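Local coordinates for protein terminase large subunit (Thermus phage G20c, PDB 5M1P) that cuts viral DNA with a metal-dependent, RNase H-like nuclease domain and works as the ATP-driven motor that packages the phage genome into empty capsids, at residues A[30-33]-A[34-37]; A[83-86]-A[87-91]; A[99-102]-A[103-107]; A[129-132]-A[133-137]. All coordinates share one frame; numbering follows the deposited sequence.

How the contacts relate
From the N terminus, contact 1 comes first: it closes a turn in the loop between strands 25-27 and 37-42. Contact 2 follows at the C-terminal end of helix 73-86, where the chain turns back toward strand 91-94. Contact 3 opens helix 101-109, which links strands 91-94 and 114-116, and contact 4 lies in the last turns of helix 122-137. All four are in series along the chain; none nests in or crosses another. Contacts 1 and 2 touch in space, Tyr31 and Tyr37 packing on Tyr87, which joins the loop before strand 37-42 to the C-terminal end of helix 73-86. Contacts 3 and 4 lie on opposite sides of the chain's centre, their own centres about 29 Å apart.

Contact 1 (A[30-33]-A[34-37]); sequences DYRP and DHIY
A chi1 of 57° places the carboxylate of Asp34 between its own backbone N and carbonyl carbon, and the Arg32 chain, bent at chi3 (54°), comes round to meet it. The guanidinium and carboxylate planes lie 29° apart. Arg32 NH2 makes the stronger half of the salt bridge, reaching the syn lone pair of Asp34 OD2 at 2.9 Å; the other half, Arg32 NE to Asp34 OD1 at 3.4 Å, is weak. Arg32 also runs alongside His35, its NE standing over one face of the imidazole, 3.2 Å from His35 CE1. On that ring, ND1 is tied to Asp56. The backbone beneath is a type I beta turn, closed by His35 N to Arg32 O (3.1 Å). Tyr37 OH then accepts the N-H of Arg32 at 3.0 Å, holding the start of the turn against the strand that follows. The Tyr37 ring meets Tyr31 obliquely, CE1 of Tyr37 lying 3.4 Å from CD1 of Tyr31, and a water joins Tyr31 OH to His35 O. The turn leads from strand 25-27 into strand 37-42: Tyr37 packs on Val54 and Asp56 of strand 49-56, and both tyrosines rest on Tyr87, just beyond helix 73-86.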
ATOM      1  N   ASP A  30     -12.111   8.871 -10.114  1.00 10.85           N
ATOM      2  CA  ASP A  30     -12.793   7.684 -10.591  1.00 11.02           C
ATOM      3  C   ASP A  30     -12.007   7.098 -11.755  1.00 10.57           C
ATOM      4  O   ASP A  30     -11.100   7.730 -12.304  1.00 10.50           O
ATOM      5  CB  ASP A  30     -14.246   8.011 -10.951  1.00 11.61           C
ATOM      6  CG  ASP A  30     -15.125   8.231  -9.719  1.00 12.34           C
ATOM      7  OD1 ASP A  30     -14.938   7.547  -8.690  1.00 13.80           O
ATOM      8  OD2 ASP A  30     -16.039   9.067  -9.788  1.00 12.47           O
ATOM      9  N   TYR A  31     -12.328   5.852 -12.082  1.00 10.25           N
ATOM     10  CA  TYR A  31     -11.675   5.105 -13.145  1.00 10.59           C
ATOM     11  C   TYR A  31     -11.643   5.874 -14.479  1.00 10.97           C
ATOM     12  O   TYR A  31     -12.671   6.381 -14.937  1.00 11.15           O
ATOM     13  CB  TYR A  31     -12.441   3.801 -13.334  1.00 10.43           C
ATOM     14  CG  TYR A  31     -11.969   2.924 -14.470  1.00 10.22           C
ATOM     15  CD1 TYR A  31     -10.612   2.596 -14.622  1.00 10.19           C
ATOM     16  CD2 TYR A  31     -12.883   2.368 -15.367  1.00 10.54           C
ATOM     17  CE1 TYR A  31     -10.174   1.766 -15.634  1.00 10.47           C
ATOM     18  CE2 TYR A  31     -12.460   1.530 -16.381  1.00 10.65           C
ATOM     19  CZ  TYR A  31     -11.108   1.241 -16.530  1.00 10.58           C
ATOM     20  OH  TYR A  31     -10.679   0.414 -17.552  1.00 11.52           O
ATOM     21  N   ARG A  32     -10.460   5.917 -15.096  1.00 11.83           N
ATOM     22  CA  ARG A  32     -10.248   6.411 -16.464  1.00 13.63           C
ATOM     23  C   ARG A  32      -9.893   5.195 -17.323  1.00 13.55           C
ATOM     24  O   ARG A  32      -8.841   4.606 -17.120  1.00 12.82           O
ATOM     25  CB  ARG A  32      -9.048   7.360 -16.502  1.00 15.65           C
ATOM     26  CG  ARG A  32      -9.149   8.662 -15.733  1.00 17.01           C
ATOM     27  CD  ARG A  32      -7.842   9.424 -15.916  1.00 18.49           C
ATOM     28  NE  ARG A  32      -7.485   9.619 -17.330  1.00 19.57           N
ATOM     29  CZ  ARG A  32      -7.643  10.743 -18.035  1.00 20.76           C
ATOM     30  NH1 ARG A  32      -8.161  11.844 -17.491  1.00 21.79           N
ATOM     31  NH2 ARG A  32      -7.268  10.769 -19.311  1.00 21.63           N
ATOM     32  N   PRO A  33     -10.736   4.819 -18.304  1.00 14.21           N
ATOM     33  CA  PRO A  33     -10.459   3.567 -19.041  1.00 14.10           C
ATOM     34  C   PRO A  33      -9.278   3.564 -20.013  1.00 13.92           C
ATOM     35  O   PRO A  33      -8.868   2.494 -20.473  1.00 14.23           O
ATOM     36  CB  PRO A  33     -11.762   3.313 -19.803  1.00 14.50           C
ATOM     37  CG  PRO A  33     -12.313   4.675 -20.009  1.00 14.64           C
ATOM     38  CD  PRO A  33     -11.967   5.470 -18.779  1.00 14.58           C
ATOM     39  N   ASP A  34      -8.748   4.741 -20.329  1.00 13.88           N
ATOM     40  CA  ASP A  34      -7.509   4.855 -21.097  1.00 14.02           C
ATOM     41  C   ASP A  34      -6.229   4.567 -20.283  1.00 13.50           C
ATOM     42  O   ASP A  34      -5.141   4.489 -20.862  1.00 14.54           O
ATOM     43  CB  ASP A  34      -7.408   6.237 -21.767  1.00 14.30           C
ATOM     44  CG  ASP A  34      -7.494   7.399 -20.776  1.00 14.98           C
ATOM     45  OD1 ASP A  34      -7.965   7.215 -19.627  1.00 15.08           O
ATOM     46  OD2 ASP A  34      -7.113   8.517 -21.163  1.00 15.54           O
ATOM     47  N   HIS A  35      -6.346   4.435 -18.959  1.00 13.42           N
ATOM     48  CA  HIS A  35      -5.211   4.154 -18.095  1.00 13.30           C
ATOM     49  C   HIS A  35      -5.267   2.748 -17.519  1.00 13.06           C
ATOM     50  O   HIS A  35      -6.329   2.123 -17.452  1.00 13.91           O
ATOM     51  CB  HIS A  35      -5.147   5.179 -16.972  1.00 13.40           C
ATOM     52  CG  HIS A  35      -4.801   6.559 -17.441  1.00 13.40           C
ATOM     53  ND1 HIS A  35      -4.699   7.627 -16.583  1.00 13.35           N
ATOM     54  CD2 HIS A  35      -4.514   7.040 -18.677  1.00 13.38           C
ATOM     55  CE1 HIS A  35      -4.370   8.710 -17.263  1.00 13.58           C
ATOM     56  NE2 HIS A  35      -4.262   8.382 -18.538  1.00 14.02           N
ATOM     57  N   ILE A  36      -4.102   2.266 -17.104  1.00 12.89           N
ATOM     58  CA  ILE A  36      -3.933   0.936 -16.524  1.00 13.08           C
ATOM     59  C   ILE A  36      -3.621   1.145 -15.040  1.00 11.61           C
ATOM     60  O   ILE A  36      -2.862   2.046 -14.679  1.00 12.25           O
ATOM     61  CB  ILE A  36      -2.793   0.175 -17.245  1.00 14.45           C
ATOM     62  CG1 ILE A  36      -3.174  -0.114 -18.706  1.00 15.63           C
ATOM     63  CG2 ILE A  36      -2.424  -1.118 -16.526  1.00 15.11           C
ATOM     64  CD1 ILE A  36      -4.166  -1.244 -18.899  1.00 16.59           C
ATOM     65  N   TYR A  37      -4.209   0.305 -14.191  1.00 10.47           N
ATOM     66  CA  TYR A  37      -4.089   0.443 -12.742  1.00  9.54           C
ATOM     67  C   TYR A  37      -3.584  -0.838 -12.111  1.00  9.32           C
ATOM     68  O   TYR A  37      -3.735  -1.934 -12.665  1.00  9.50           O
ATOM     69  CB  TYR A  37      -5.462   0.735 -12.149  1.00  9.55           C
ATOM     70  CG  TYR A  37      -6.077   2.036 -12.583  1.00  9.39           C
ATOM     71  CD1 TYR A  37      -6.707   2.171 -13.823  1.00  9.60           C
ATOM     72  CD2 TYR A  37      -6.041   3.140 -11.750  1.00  9.38           C
ATOM     73  CE1 TYR A  37      -7.278   3.371 -14.208  1.00  9.59           C
ATOM     74  CE2 TYR A  37      -6.616   4.345 -12.131  1.00  9.41           C
ATOM     75  CZ  TYR A  37      -7.236   4.451 -13.364  1.00  9.66           C
ATOM     76  OH  TYR A  37      -7.831   5.637 -13.746  1.00 10.87           O
TER
HETATM   77  O   HOH W   1      -7.914  -0.008 -17.530  1.00 19.20           O

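Contact 2 (A[83-86]-A[87-91]); sequences LSED and YGHAY
Helix 73-86 ends as Tyr87 leaves helical angles, and positive phi at Gly88 (73°) and His89 (57°) swings the chain back until Ala90 lies beside Ser84, their CA atoms 4.5 Å apart. Ser84 grips Ala90 twice. Ser84 O takes the N-H of Ala90 at 3.0 Å, and Ser84 OG, set anti to the backbone N (chi1 173°), donates to Ala90 O at 2.6 Å. A buried serine thus has its hydroxyl spent on the returning backbone, a bond made just before the chain enters strand 91-94. Tyr87 N continues the helical pattern to Leu83 O at 3.1 Å, and Gly88 N bonds to Glu85 O at 3.3 Å. The same Leu83 O also lies at the edge of the Tyr87 ring, 3.4 Å from CD1 of Tyr87. On the exposed side, Glu85 CG passes 4.1 Å from His89 CD2, and a water 2.7 Å from Glu85 OE1 lies in the plane of the His89 ring and bonds to its NE2. Glu85 OE1 also pairs with Lys81, one helical turn back. Asp86 makes a salt bridge to Arg25, and Tyr87 OH bonds to Glu29 O. Inward, Leu83 and Tyr87 pack across strands 49-56 and 61-69, while Ala90 rests on Tyr37 and Ile39 of strand 37-42, next to strand 91-94.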
ATOM      1  N   LEU A  83     -12.757  -3.217  -5.879  1.00  9.72           N
ATOM      2  CA  LEU A  83     -11.794  -2.186  -6.306  1.00 10.16           C
ATOM      3  C   LEU A  83     -11.160  -2.515  -7.636  1.00  9.85           C
ATOM      4  O   LEU A  83     -11.014  -1.658  -8.496  1.00  9.58           O
ATOM      5  CB  LEU A  83     -10.670  -2.012  -5.275  1.00 11.02           C
ATOM      6  CG  LEU A  83     -10.991  -1.160  -4.064  1.00 11.77           C
ATOM      7  CD1 LEU A  83      -9.914  -1.325  -3.006  1.00 12.18           C
ATOM      8  CD2 LEU A  83     -11.136   0.306  -4.465  1.00 11.85           C
ATOM      9  N   SER A  84     -10.753  -3.768  -7.786  1.00  9.54           N
ATOM     10  CA  SER A  84     -10.166  -4.220  -9.031  1.00  9.73           C
ATOM     11  C   SER A  84     -11.145  -4.009 -10.188  1.00  9.38           C
ATOM     12  O   SER A  84     -10.783  -3.437 -11.215  1.00  9.21           O
ATOM     13  CB  SER A  84      -9.775  -5.691  -8.943  1.00  9.76           C
ATOM     14  OG  SER A  84      -9.343  -6.175 -10.194  1.00 10.32           O
ATOM     15  N   GLU A  85     -12.385  -4.450  -9.996  1.00  9.68           N
ATOM     16  CA  GLU A  85     -13.405  -4.301 -11.026  1.00 10.25           C
ATOM     17  C   GLU A  85     -13.710  -2.829 -11.320  1.00  9.85           C
ATOM     18  O   GLU A  85     -13.846  -2.447 -12.482  1.00  9.52           O
ATOM     19  CB  GLU A  85     -14.672  -5.078 -10.642  1.00 11.29           C
ATOM     20  CG  GLU A  85     -14.497  -6.591 -10.727  1.00 12.84           C
ATOM     21  CD  GLU A  85     -15.727  -7.369 -10.299  1.00 14.81           C
ATOM     22  OE1 GLU A  85     -15.622  -8.611 -10.210  1.00 18.06           O
ATOM     23  OE2 GLU A  85     -16.787  -6.763 -10.017  1.00 17.07           O
ATOM     24  N   ASP A  86     -13.774  -1.998 -10.275  1.00  9.32           N
ATOM     25  CA  ASP A  86     -14.042  -0.574 -10.451  1.00  9.71           C
ATOM     26  C   ASP A  86     -12.981   0.077 -11.332  1.00  9.51           C
ATOM     27  O   ASP A  86     -13.295   0.965 -12.108  1.00  9.93           O
ATOM     28  CB  ASP A  86     -14.055   0.166  -9.111  1.00 10.16           C
ATOM     29  CG  ASP A  86     -15.269  -0.159  -8.223  1.00 10.82           C
ATOM     30  OD1 ASP A  86     -16.260  -0.757  -8.672  1.00 11.23           O
ATOM     31  OD2 ASP A  86     -15.222   0.219  -7.040  1.00 12.21           O
ATOM     32  N   TYR A  87     -11.726  -0.349 -11.188  1.00  9.30           N
ATOM     33  CA  TYR A  87     -10.598   0.199 -11.955  1.00  9.38           C
ATOM     34  C   TYR A  87     -10.131  -0.700 -13.110  1.00  9.55           C
ATOM     35  O   TYR A  87      -8.935  -0.828 -13.403  1.00  9.88           O
ATOM     36  CB  TYR A  87      -9.476   0.608 -10.993  1.00  9.18           C
ATOM     37  CG  TYR A  87      -9.867   1.830 -10.193  1.00  9.13           C
ATOM     38  CD1 TYR A  87     -10.545   1.724  -8.973  1.00  9.24           C
ATOM     39  CD2 TYR A  87      -9.597   3.101 -10.676  1.00  9.25           C
ATOM     40  CE1 TYR A  87     -10.920   2.856  -8.258  1.00  9.25           C
ATOM     41  CE2 TYR A  87      -9.960   4.221  -9.961  1.00  9.10           C
ATOM     42  CZ  TYR A  87     -10.629   4.102  -8.758  1.00  9.21           C
ATOM     43  OH  TYR A  87     -11.004   5.219  -8.060  1.00  9.81           O
ATOM     44  N   GLY A  88     -11.105  -1.278 -13.812  1.00 10.38           N
ATOM     45  CA  GLY A  88     -10.855  -1.942 -15.089  1.00 10.96           C
ATOM     46  C   GLY A  88     -10.134  -3.264 -14.970  1.00 11.36           C
ATOM     47  O   GLY A  88      -9.236  -3.561 -15.761  1.00 11.74           O
ATOM     48  N   HIS A  89     -10.514  -4.039 -13.953  1.00 11.95           N
ATOM     49  CA  HIS A  89      -9.828  -5.276 -13.576  1.00 12.61           C
ATOM     50  C   HIS A  89      -8.366  -5.014 -13.286  1.00 11.76           C
ATOM     51  O   HIS A  89      -7.476  -5.699 -13.780  1.00 12.27           O
ATOM     52  CB  HIS A  89     -10.015  -6.371 -14.637  1.00 14.09           C
ATOM     53  CG  HIS A  89     -11.426  -6.835 -14.759  1.00 15.90           C
ATOM     54  ND1 HIS A  89     -12.240  -6.472 -15.808  1.00 16.95           N
ATOM     55  CD2 HIS A  89     -12.182  -7.605 -13.941  1.00 16.60           C
ATOM     56  CE1 HIS A  89     -13.434  -7.013 -15.640  1.00 16.94           C
ATOM     57  NE2 HIS A  89     -13.424  -7.709 -14.518  1.00 17.49           N
ATOM     58  N   ALA A  90      -8.135  -3.994 -12.458  1.00 10.64           N
ATOM     59  CA  ALA A  90      -6.794  -3.641 -12.019  1.00 10.49           C
ATOM     60  C   ALA A  90      -6.178  -4.836 -11.315  1.00 10.31           C
ATOM     61  O   ALA A  90      -6.841  -5.489 -10.505  1.00 11.53           O
ATOM     62  CB  ALA A  90      -6.853  -2.466 -11.069  1.00 10.32           C
ATOM     63  N   TYR A  91      -4.914  -5.118 -11.605  1.00 10.00           N
ATOM     64  CA  TYR A  91      -4.262  -6.247 -10.948  1.00 10.00           C
ATOM     65  C   TYR A  91      -3.755  -5.877  -9.569  1.00  9.68           C
ATOM     66  O   TYR A  91      -3.300  -4.748  -9.331  1.00 10.02           O
ATOM     67  CB  TYR A  91      -3.149  -6.847 -11.792  1.00 10.12           C
ATOM     68  CG  TYR A  91      -1.878  -6.060 -11.931  1.00 10.45           C
ATOM     69  CD1 TYR A  91      -1.746  -5.106 -12.922  1.00 10.53           C
ATOM     70  CD2 TYR A  91      -0.791  -6.288 -11.091  1.00 10.66           C
ATOM     71  CE1 TYR A  91      -0.568  -4.408 -13.101  1.00 10.85           C
ATOM     72  CE2 TYR A  91       0.398  -5.595 -11.258  1.00 10.71           C
ATOM     73  CZ  TYR A  91       0.498  -4.637 -12.253  1.00 10.77           C
ATOM     74  OH  TYR A  91       1.658  -3.941 -12.444  1.00 11.00           O
TER
HETATM   75  O   HOH W   2     -14.401  -9.441 -12.498  1.00 34.08           O

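Contact 3 (A[99-102]-A[103-107]); sequences VGDA and IAEEL
Ile103 meets Val99 at about a right angle, its CG2 4.0 Å from Val99 CG2, while its CD1 lies against the carbonyl O of Val99. That O and the N-H of Ile103 are joined by a single water, which donates to Val99 O at 2.8 Å and accepts from Ile103 N at 3.1 Å; the water stands in for a direct i to i+4 bond just ahead of the N-cap. Ala104 comes next, with a weak but straight bond from its N to Gly100 O at 3.4 Å. Glu105 N makes a firmer one to Asp101 O, 2.9 Å long. Chi1 near -70° lays the Glu105 side chain along that same carbonyl and brings its OE1 to 4.3 Å from Asp101 OD2, two like charges that would be expected to repel mildly at this exposed surface. Glu106 repeats the pattern one residue on: its N bonds to Ala102 O at 2.9 Å, its CG and CD lean over that oxygen, and its side chain reaches Ser74 and Val77 of helix 73-86. Leu107 turns to Ile112, and its N closes on Ile103 O. This is the N-terminal start of a helix, with Gly100 as the N-cap at a phi of 100°, where a beta carbon would collide with the carbonyl O of Val99. Helix 101-109 is the connection of a beta-alpha-beta unit between strands 91-94 and 114-116 of the RNase H-like fold. Val99 and Ile103 both pack on Phe43 of the calcium site, and the side chain of Val99 lies about 8 Å from the metal ion.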
ATOM      1  N   VAL A  99      -0.278 -14.597   5.242  1.00 17.32           N
ATOM      2  CA  VAL A  99      -1.701 -14.201   5.251  1.00 17.41           C
ATOM      3  C   VAL A  99      -2.648 -15.327   5.654  1.00 17.74           C
ATOM      4  O   VAL A  99      -3.777 -15.058   6.065  1.00 18.76           O
ATOM      5  CB  VAL A  99      -2.186 -13.590   3.910  1.00 17.02           C
ATOM      6  CG1 VAL A  99      -1.396 -12.326   3.589  1.00 16.86           C
ATOM      7  CG2 VAL A  99      -2.125 -14.581   2.744  1.00 16.69           C
ATOM      8  N   GLY A 100      -2.187 -16.572   5.550  1.00 18.07           N
ATOM      9  CA  GLY A 100      -2.993 -17.735   5.908  1.00 18.10           C
ATOM     10  C   GLY A 100      -3.593 -18.394   4.686  1.00 18.79           C
ATOM     11  O   GLY A 100      -3.744 -17.767   3.629  1.00 18.53           O
ATOM     12  N   ASP A 101      -3.939 -19.669   4.841  1.00 18.54           N
ATOM     13  CA  ASP A 101      -4.506 -20.475   3.752  1.00 18.85           C
ATOM     14  C   ASP A 101      -5.813 -19.911   3.182  1.00 18.21           C
ATOM     15  O   ASP A 101      -6.035 -19.984   1.969  1.00 17.63           O
ATOM     16  CB  ASP A 101      -4.740 -21.922   4.212  1.00 20.06           C
ATOM     17  CG  ASP A 101      -3.448 -22.712   4.379  1.00 21.04           C
ATOM     18  OD1 ASP A 101      -2.346 -22.126   4.300  1.00 22.87           O
ATOM     19  OD2 ASP A 101      -3.537 -23.940   4.599  1.00 22.72           O
ATOM     20  N   ALA A 102      -6.664 -19.349   4.040  1.00 17.41           N
ATOM     21  CA  ALA A 102      -7.991 -18.907   3.602  1.00 16.57           C
ATOM     22  C   ALA A 102      -7.932 -17.744   2.601  1.00 16.24           C
ATOM     23  O   ALA A 102      -8.629 -17.782   1.593  1.00 16.21           O
ATOM     24  CB  ALA A 102      -8.868 -18.555   4.793  1.00 16.46           C
ATOM     25  N   ILE A 103      -7.108 -16.730   2.868  1.00 16.01           N
ATOM     26  CA  ILE A 103      -6.946 -15.615   1.920  1.00 16.12           C
ATOM     27  C   ILE A 103      -6.316 -16.111   0.610  1.00 16.18           C
ATOM     28  O   ILE A 103      -6.772 -15.740  -0.465  1.00 15.75           O
ATOM     29  CB  ILE A 103      -6.131 -14.433   2.507  1.00 16.26           C
ATOM     30  CG1 ILE A 103      -6.953 -13.707   3.578  1.00 16.68           C
ATOM     31  CG2 ILE A 103      -5.728 -13.438   1.406  1.00 15.95           C
ATOM     32  CD1 ILE A 103      -6.156 -12.728   4.410  1.00 17.14           C
ATOM     33  N   ALA A 104      -5.280 -16.945   0.706  1.00 16.84           N
ATOM     34  CA  ALA A 104      -4.596 -17.462  -0.487  1.00 17.17           C
ATOM     35  C   ALA A 104      -5.569 -18.237  -1.375  1.00 17.43           C
ATOM     36  O   ALA A 104      -5.628 -18.015  -2.586  1.00 17.13           O
ATOM     37  CB  ALA A 104      -3.416 -18.338  -0.100  1.00 17.35           C
ATOM     38  N   GLU A 105      -6.356 -19.115  -0.754  1.00 17.69           N
ATOM     39  CA  GLU A 105      -7.375 -19.879  -1.475  1.00 18.09           C
ATOM     40  C   GLU A 105      -8.475 -18.983  -2.043  1.00 17.01           C
ATOM     41  O   GLU A 105      -8.946 -19.227  -3.152  1.00 16.99           O
ATOM     42  CB  GLU A 105      -7.990 -20.955  -0.574  1.00 19.43           C
ATOM     43  CG  GLU A 105      -7.032 -22.097  -0.258  1.00 21.01           C
ATOM     44  CD  GLU A 105      -7.442 -22.912   0.954  1.00 22.00           C
ATOM     45  OE1 GLU A 105      -6.565 -23.586   1.535  1.00 23.16           O
ATOM     46  OE2 GLU A 105      -8.636 -22.881   1.332  1.00 23.02           O
ATOM     47  N   GLU A 106      -8.868 -17.953  -1.287  1.00 16.29           N
ATOM     48  CA  GLU A 106      -9.931 -17.034  -1.699  1.00 16.27           C
ATOM     49  C   GLU A 106      -9.525 -16.161  -2.883  1.00 15.20           C
ATOM     50  O   GLU A 106     -10.340 -15.902  -3.751  1.00 14.73           O
ATOM     51  CB  GLU A 106     -10.392 -16.151  -0.530  1.00 17.27           C
ATOM     52  CG  GLU A 106     -11.356 -16.855   0.417  1.00 18.43           C
ATOM     53  CD  GLU A 106     -11.416 -16.260   1.819  1.00 20.08           C
ATOM     54  OE1 GLU A 106     -11.029 -15.087   2.026  1.00 21.84           O
ATOM     55  OE2 GLU A 106     -11.872 -16.980   2.733  1.00 20.66           O
ATOM     56  N   LEU A 107      -8.273 -15.716  -2.924  1.00 14.12           N
ATOM     57  CA  LEU A 107      -7.769 -14.959  -4.083  1.00 14.25           C
ATOM     58  C   LEU A 107      -7.916 -15.772  -5.367  1.00 14.30           C
ATOM     59  O   LEU A 107      -8.354 -15.242  -6.376  1.00 13.69           O
ATOM     60  CB  LEU A 107      -6.309 -14.521  -3.893  1.00 14.32           C
ATOM     61  CG  LEU A 107      -6.042 -13.434  -2.843  1.00 14.56           C
ATOM     62  CD1 LEU A 107      -4.548 -13.322  -2.590  1.00 14.33           C
ATOM     63  CD2 LEU A 107      -6.612 -12.092  -3.271  1.00 14.79           C
TER
HETATM   64  O   HOH W   3      -6.225 -16.318   5.803  1.00 18.60           O

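Contact 4 (A[129-132]-A[133-137]); sequences ISNL and ALLME
Ile129 O accepts the N-H of Ala133 at 2.8 Å, the shortest polar bond here, in an ordinary alpha-helix: the last turns of helix 122-137 in the RNase H-like domain. The i to i+4 pattern continues with Leu134 N to Ser130 O (2.9 Å), Leu135 N to Asn131 O (3.1 Å) and Met136 N to Leu132 O (2.9 Å). On one side, Asn131 and Leu135 lean together. With its CG anti to the backbone N (chi1 -179°), Asn131 swings its amide so that ND2 lies 3.6 Å from CD1 of Leu135. CD1 of Leu135 also sits 3.7 Å from Asn131 O, beside the carbonyl that accepts the Leu135 N-H. Asn131 ND2 has a weak hydrogen bond to Tyr186 O, and the side chains of Leu132 and Leu135 touch Tyr186; Ile129 meets Val179 and Met180 of the same helix, 177-186. Ser130 faces solvent, its OG returned to the backbone carbonyls of Glu126 and Gln127. On the buried side, Met136 bends at chi3 (-63°), and its terminal CE comes back to 4.5 Å from Leu132 CG, a loose apolar touch one turn apart.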
ATOM      1  N   ILE A 129      10.639  -0.390  -0.141  1.00 10.59           N
ATOM      2  CA  ILE A 129      10.661   0.930   0.488  1.00 10.85           C
ATOM      3  C   ILE A 129      11.635   1.893  -0.196  1.00 10.59           C
ATOM      4  O   ILE A 129      11.296   3.056  -0.417  1.00 10.83           O
ATOM      5  CB  ILE A 129      10.971   0.817   1.992  1.00 11.37           C
ATOM      6  CG1 ILE A 129       9.827   0.093   2.727  1.00 11.88           C
ATOM      7  CG2 ILE A 129      11.253   2.190   2.595  1.00 11.58           C
ATOM      8  CD1 ILE A 129       8.490   0.812   2.764  1.00 12.08           C
ATOM      9  N   SER A 130      12.831   1.418  -0.526  1.00 10.66           N
ATOM     10  CA  SER A 130      13.804   2.260  -1.220  1.00 11.29           C
ATOM     11  C   SER A 130      13.255   2.728  -2.572  1.00 10.68           C
ATOM     12  O   SER A 130      13.444   3.882  -2.939  1.00 10.82           O
ATOM     13  CB  SER A 130      15.151   1.557  -1.386  1.00 12.09           C
ATOM     14  OG  SER A 130      15.051   0.407  -2.189  1.00 14.28           O
ATOM     15  N   ASN A 131      12.545   1.860  -3.287  1.00 10.49           N
ATOM     16  CA  ASN A 131      11.906   2.258  -4.518  1.00 10.52           C
ATOM     17  C   ASN A 131      10.885   3.371  -4.272  1.00 10.16           C
ATOM     18  O   ASN A 131      10.882   4.376  -4.988  1.00 10.57           O
ATOM     19  CB  ASN A 131      11.240   1.054  -5.178  1.00 10.82           C
ATOM     20  CG  ASN A 131      10.580   1.417  -6.486  1.00 11.32           C
ATOM     21  OD1 ASN A 131      11.255   1.802  -7.436  1.00 12.49           O
ATOM     22  ND2 ASN A 131       9.256   1.324  -6.534  1.00 11.29           N
ATOM     23  N   LEU A 132      10.017   3.196  -3.282  1.00  9.52           N
ATOM     24  CA  LEU A 132       9.024   4.214  -2.960  1.00  9.61           C
ATOM     25  C   LEU A 132       9.692   5.533  -2.574  1.00  9.61           C
ATOM     26  O   LEU A 132       9.285   6.608  -3.025  1.00  9.69           O
ATOM     27  CB  LEU A 132       8.086   3.728  -1.852  1.00  9.45           C
ATOM     28  CG  LEU A 132       7.019   4.706  -1.353  1.00  9.58           C
ATOM     29  CD1 LEU A 132       6.061   5.074  -2.467  1.00  9.65           C
ATOM     30  CD2 LEU A 132       6.236   4.120  -0.191  1.00  9.55           C
ATOM     31  N   ALA A 133      10.721   5.451  -1.737  1.00  9.72           N
ATOM     32  CA  ALA A 133      11.432   6.649  -1.277  1.00 10.23           C
ATOM     33  C   ALA A 133      12.086   7.414  -2.412  1.00 10.59           C
ATOM     34  O   ALA A 133      12.044   8.649  -2.428  1.00 10.83           O
ATOM     35  CB  ALA A 133      12.488   6.272  -0.260  1.00 10.38           C
ATOM     36  N   LEU A 134      12.690   6.696  -3.354  1.00 11.11           N
ATOM     37  CA  LEU A 134      13.347   7.331  -4.495  1.00 11.85           C
ATOM     38  C   LEU A 134      12.337   8.015  -5.404  1.00 11.42           C
ATOM     39  O   LEU A 134      12.535   9.161  -5.811  1.00 11.41           O
ATOM     40  CB  LEU A 134      14.155   6.311  -5.297  1.00 13.15           C
ATOM     41  CG  LEU A 134      14.845   6.831  -6.565  1.00 14.45           C
ATOM     42  CD1 LEU A 134      15.863   7.903  -6.217  1.00 14.93           C
ATOM     43  CD2 LEU A 134      15.497   5.690  -7.319  1.00 14.90           C
ATOM     44  N   LEU A 135      11.265   7.307  -5.748  1.00 10.73           N
ATOM     45  CA  LEU A 135      10.186   7.906  -6.536  1.00 10.61           C
ATOM     46  C   LEU A 135       9.601   9.135  -5.837  1.00 10.23           C
ATOM     47  O   LEU A 135       9.243  10.124  -6.479  1.00 10.59           O
ATOM     48  CB  LEU A 135       9.072   6.885  -6.771  1.00 10.58           C
ATOM     49  CG  LEU A 135       9.410   5.777  -7.762  1.00 10.87           C
ATOM     50  CD1 LEU A 135       8.373   4.661  -7.663  1.00 10.60           C
ATOM     51  CD2 LEU A 135       9.501   6.302  -9.188  1.00 11.39           C
ATOM     52  N   MET A 136       9.525   9.080  -4.509  1.00  9.87           N
ATOM     53  CA  MET A 136       8.987  10.197  -3.745  1.00  9.98           C
ATOM     54  C   MET A 136       9.879  11.430  -3.852  1.00  9.90           C
ATOM     55  O   MET A 136       9.393  12.529  -4.135  1.00  9.58           O
ATOM     56  CB  MET A 136       8.810   9.826  -2.279  1.00 10.39           C
ATOM     57  CG  MET A 136       7.976  10.829  -1.501  1.00 10.85           C
ATOM     58  SD  MET A 136       7.864  10.467   0.260  1.00 11.71           S
ATOM     59  CE  MET A 136       7.005   8.893   0.229  1.00 11.89           C
ATOM     60  N   GLU A 137      11.181  11.248  -3.658  1.00 10.01           N
ATOM     61  CA  GLU A 137      12.121  12.371  -3.773  1.00 11.09           C
ATOM     62  C   GLU A 137      12.089  12.963  -5.172  1.00 11.50           C
ATOM     63  O   GLU A 137      12.218  14.177  -5.323  1.00 11.75           O
ATOM     64  CB  GLU A 137      13.543  11.944  -3.403  1.00 11.29           C
ATOM     65  CG  GLU A 137      14.587  13.046  -3.535  1.00 11.63           C
ATOM     66  CD  GLU A 137      14.326  14.216  -2.607  1.00 11.70           C
ATOM     67  OE1 GLU A 137      14.202  15.364  -3.091  1.00 12.14           O
ATOM     68  OE2 GLU A 137      14.248  13.992  -1.384  1.00 12.18           O
TER